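Local coordinates for CRISPR protein (Archaeoglobus fulgidus, PDB 4MJK) that probably serves as a Cas5-family subunit of a type I-A CRISPR Cascade complex, which uses guide RNA in defence against foreign nucleic acid, at residues K127-L132 / T176-P181. Numbering follows the deposited sequence.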
ATOM      1  N   LYS A 127      11.259   5.151   1.730  1.00 12.07           N
ATOM      2  CA  LYS A 127      12.545   4.495   1.890  1.00 12.18           C
ATOM      3  C   LYS A 127      12.908   4.284   3.358  1.00 12.40           C
ATOM      4  O   LYS A 127      12.632   5.134   4.198  1.00 11.32           O
ATOM      5  CB  LYS A 127      13.649   5.332   1.231  1.00 13.82           C
ATOM      6  CG  LYS A 127      13.610   5.309  -0.293  1.00 19.22           C
ATOM      7  CD  LYS A 127      14.839   6.009  -0.874  1.00 23.44           C
ATOM      8  CE  LYS A 127      14.866   7.478  -0.473  1.00 28.64           C
ATOM      9  NZ  LYS A 127      16.219   8.102  -0.675  1.00 36.77           N
ATOM     10  N   ILE A 128      13.534   3.146   3.639  1.00 10.29           N
ATOM     11  CA  ILE A 128      14.058   2.837   4.969  1.00 11.36           C
ATOM     12  C   ILE A 128      15.526   2.438   4.839  1.00 13.41           C
ATOM     13  O   ILE A 128      15.890   1.756   3.882  1.00 11.51           O
ATOM     14  CB  ILE A 128      13.272   1.655   5.623  1.00 11.98           C
ATOM     15  CG1 ILE A 128      11.805   2.052   5.840  1.00 11.93           C
ATOM     16  CG2 ILE A 128      13.939   1.244   6.955  1.00 10.87           C
ATOM     17  CD1 ILE A 128      10.933   0.928   6.373  1.00 13.89           C
ATOM     18  N   ARG A 129      16.369   2.886   5.771  1.00 11.38           N
ATOM     19  CA  ARG A 129      17.773   2.492   5.783  1.00 11.26           C
ATOM     20  C   ARG A 129      18.049   1.498   6.913  1.00 11.55           C
ATOM     21  O   ARG A 129      17.686   1.753   8.075  1.00 11.15           O
ATOM     22  CB  ARG A 129      18.689   3.718   5.933  1.00 12.36           C
ATOM     23  CG  ARG A 129      20.192   3.353   6.004  1.00 15.66           C
ATOM     24  CD  ARG A 129      21.112   4.599   6.012  1.00 13.31           C
ATOM     25  NE  ARG A 129      20.901   5.416   4.818  1.00 17.06           N
ATOM     26  CZ  ARG A 129      21.097   6.729   4.764  1.00 22.75           C
ATOM     27  NH1 ARG A 129      21.516   7.379   5.839  1.00 25.58           N
ATOM     28  NH2 ARG A 129      20.873   7.398   3.640  1.00 21.91           N
ATOM     29  N   TRP A 130      18.686   0.380   6.577  1.00  9.01           N
ATOM     30  CA  TRP A 130      19.144  -0.584   7.577  1.00  9.95           C
ATOM     31  C   TRP A 130      20.649  -0.459   7.782  1.00 11.82           C
ATOM     32  O   TRP A 130      21.400  -0.181   6.839  1.00 11.25           O
ATOM     33  CB  TRP A 130      18.823  -2.021   7.166  1.00 10.71           C
ATOM     34  CG  TRP A 130      17.472  -2.510   7.612  1.00 10.52           C
ATOM     35  CD1 TRP A 130      17.174  -3.187   8.764  1.00  9.81           C
ATOM     36  CD2 TRP A 130      16.239  -2.373   6.896  1.00 10.72           C
ATOM     37  NE1 TRP A 130      15.823  -3.478   8.810  1.00  8.97           N
ATOM     38  CE2 TRP A 130      15.229  -2.985   7.676  1.00 11.03           C
ATOM     39  CE3 TRP A 130      15.893  -1.787   5.677  1.00 10.65           C
ATOM     40  CZ2 TRP A 130      13.887  -3.020   7.275  1.00 13.46           C
ATOM     41  CZ3 TRP A 130      14.555  -1.843   5.264  1.00 13.38           C
ATOM     42  CH2 TRP A 130      13.570  -2.445   6.067  1.00 11.84           C
ATOM     43  N   PHE A 131      21.078  -0.660   9.024  1.00  9.01           N
ATOM     44  CA  PHE A 131      22.487  -0.646   9.381  1.00 11.31           C
ATOM     45  C   PHE A 131      22.696  -1.955  10.123  1.00 12.36           C
ATOM     46  O   PHE A 131      22.180  -2.143  11.239  1.00  9.63           O
ATOM     47  CB  PHE A 131      22.784   0.583  10.265  1.00 10.70           C
ATOM     48  CG  PHE A 131      24.247   0.783  10.614  1.00 13.26           C
ATOM     49  CD1 PHE A 131      25.231  -0.049  10.112  1.00 12.74           C
ATOM     50  CD2 PHE A 131      24.625   1.829  11.451  1.00 12.45           C
ATOM     51  CE1 PHE A 131      26.578   0.153  10.445  1.00 15.74           C
ATOM     52  CE2 PHE A 131      25.976   2.043  11.777  1.00 15.54           C
ATOM     53  CZ  PHE A 131      26.944   1.197  11.271  1.00 13.42           C
ATOM     54  N   LEU A 132      23.406  -2.876   9.471  1.00 10.39           N
ATOM     55  CA  LEU A 132      23.703  -4.186  10.027  1.00 12.25           C
ATOM     56  C   LEU A 132      25.193  -4.264  10.321  1.00 15.32           C
ATOM     57  O   LEU A 132      26.011  -3.713   9.570  1.00 15.77           O
ATOM     58  CB  LEU A 132      23.317  -5.304   9.046  1.00 14.37           C
ATOM     59  CG  LEU A 132      21.828  -5.698   9.017  1.00 15.70           C
ATOM     60  CD1 LEU A 132      20.999  -4.571   8.432  1.00 13.05           C
ATOM     61  CD2 LEU A 132      21.608  -6.988   8.224  1.00 18.23           C
ATOM     62  N   THR A 176      21.914   8.333  18.735  1.00 16.08           N
ATOM     63  CA  THR A 176      21.546   7.439  17.631  1.00 16.04           C
ATOM     64  C   THR A 176      20.224   7.873  17.042  1.00 13.15           C
ATOM     65  O   THR A 176      19.370   8.406  17.748  1.00 14.97           O
ATOM     66  CB  THR A 176      21.483   5.930  18.047  1.00 16.97           C
ATOM     67  OG1 THR A 176      21.248   5.110  16.889  1.00 13.02           O
ATOM     68  CG2 THR A 176      20.375   5.667  19.067  1.00 14.93           C
ATOM     69  N   ASP A 177      20.079   7.696  15.736  1.00 12.88           N
ATOM     70  CA  ASP A 177      18.793   7.891  15.090  1.00 14.05           C
ATOM     71  C   ASP A 177      18.315   6.579  14.460  1.00 11.38           C
ATOM     72  O   ASP A 177      17.385   6.574  13.660  1.00 12.38           O
ATOM     73  CB  ASP A 177      18.817   9.061  14.086  1.00 15.01           C
ATOM     74  CG  ASP A 177      19.889   8.925  13.035  1.00 16.93           C
ATOM     75  OD1 ASP A 177      20.432   7.832  12.853  1.00 17.69           O
ATOM     76  OD2 ASP A 177      20.182   9.925  12.352  1.00 26.92           O
ATOM     77  N   TYR A 178      18.946   5.471  14.855  1.00 11.59           N
ATOM     78  CA  TYR A 178      18.482   4.129  14.476  1.00 11.21           C
ATOM     79  C   TYR A 178      17.739   3.432  15.600  1.00 11.49           C
ATOM     80  O   TYR A 178      18.026   3.663  16.781  1.00  9.97           O
ATOM     81  CB  TYR A 178      19.663   3.244  14.113  1.00 11.40           C
ATOM     82  CG  TYR A 178      20.287   3.557  12.784  1.00 10.93           C
ATOM     83  CD1 TYR A 178      21.325   4.474  12.691  1.00 10.82           C
ATOM     84  CD2 TYR A 178      19.858   2.916  11.633  1.00 10.27           C
ATOM     85  CE1 TYR A 178      21.926   4.763  11.479  1.00 13.19           C
ATOM     86  CE2 TYR A 178      20.440   3.197  10.407  1.00 13.36           C
ATOM     87  CZ  TYR A 178      21.484   4.117  10.345  1.00 12.95           C
ATOM     88  OH  TYR A 178      22.075   4.402   9.149  1.00 16.91           O
ATOM     89  N   SER A 179      16.823   2.537  15.231  1.00  9.55           N
ATOM     90  CA  SER A 179      16.174   1.677  16.205  1.00  9.32           C
ATOM     91  C   SER A 179      17.233   0.929  17.010  1.00  9.87           C
ATOM     92  O   SER A 179      18.365   0.742  16.550  1.00 11.29           O
ATOM     93  CB  SER A 179      15.233   0.684  15.495  1.00  9.86           C
ATOM     94  OG  SER A 179      15.979  -0.256  14.721  1.00  8.94           O
ATOM     95  N   PHE A 180      16.877   0.494  18.215  1.00 10.42           N
ATOM     96  CA  PHE A 180      17.810  -0.264  19.027  1.00 10.32           C
ATOM     97  C   PHE A 180      17.094  -1.180  20.000  1.00 11.54           C
ATOM     98  O   PHE A 180      15.983  -0.893  20.430  1.00 11.02           O
ATOM     99  CB  PHE A 180      18.734   0.678  19.794  1.00 11.69           C
ATOM    100  CG  PHE A 180      18.005   1.692  20.642  1.00 13.25           C
ATOM    101  CD1 PHE A 180      17.617   2.919  20.102  1.00 10.46           C
ATOM    102  CD2 PHE A 180      17.721   1.425  21.983  1.00 12.75           C
ATOM    103  CE1 PHE A 180      16.965   3.857  20.872  1.00 11.14           C
ATOM    104  CE2 PHE A 180      17.067   2.368  22.769  1.00 10.78           C
ATOM    105  CZ  PHE A 180      16.683   3.578  22.209  1.00 14.72           C
ATOM    106  N   PRO A 181      17.746  -2.284  20.374  1.00 13.17           N
ATOM    107  CA  PRO A 181      17.127  -3.168  21.363  1.00 13.04           C
ATOM    108  C   PRO A 181      17.115  -2.488  22.733  1.00 15.76           C
ATOM    109  O   PRO A 181      18.096  -1.869  23.149  1.00 17.73           O
ATOM    110  CB  PRO A 181      18.031  -4.406  21.349  1.00 17.39           C
ATOM    111  CG  PRO A 181      19.354  -3.908  20.873  1.00 16.91           C
ATOM    112  CD  PRO A 181      19.096  -2.727  19.969  1.00 15.59           C
TER
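The ring of F131 turns its edge toward one face of Y178 in an edge-to-face pair, with centroids 5.5 Å apart and planes at 60°. CD2 of F131 lies over that face but displaced toward its rim, 4.0 Å from CE1 of Y178. The closest carbon contact of the pair sits nearer the main chain, where F131 CB approaches Y178 CE2 to 3.5 Å. At the edge of the phenol, near its plane, comes the backbone O of R129; R129 O is 3.9 Å from Y178 CE2. The hydroxyl reaches the aliphatic part of R129, where Y178 OH lies 3.3 Å from R129 CD, and it sits at the edge of the guanidinium, whose plane is turned 46° from the ring. R129 leaves the strand with CG anti to the backbone N (chi1 178°), which carries CD over to the hydroxyl; its chain then bends at chi3 and NE forms a salt bridge with D7. Strand 127-134 runs between 66-73 and 2-10 in the six-stranded antiparallel sheet of this Cas5-family protein, and R129 and F131 point from it toward the loop at 177-179, which leads into edge strand 180-181 of a separate three-stranded sheet. No hydrogen bond joins the two segments; Y178 OH is instead hydrogen-bonded to E258, and the Y178 side chain also touches L5 and K72. Replacing Y178 by an alanine would probably leave the edge of F131 without its aromatic partner and deprive E258 of a hydrogen bond. The backbone N of Y178 donates to T176 OG1 at 3.1 Å, closing an ST turn, while T176 OG1 is also hydrogen-bonded to V259 O.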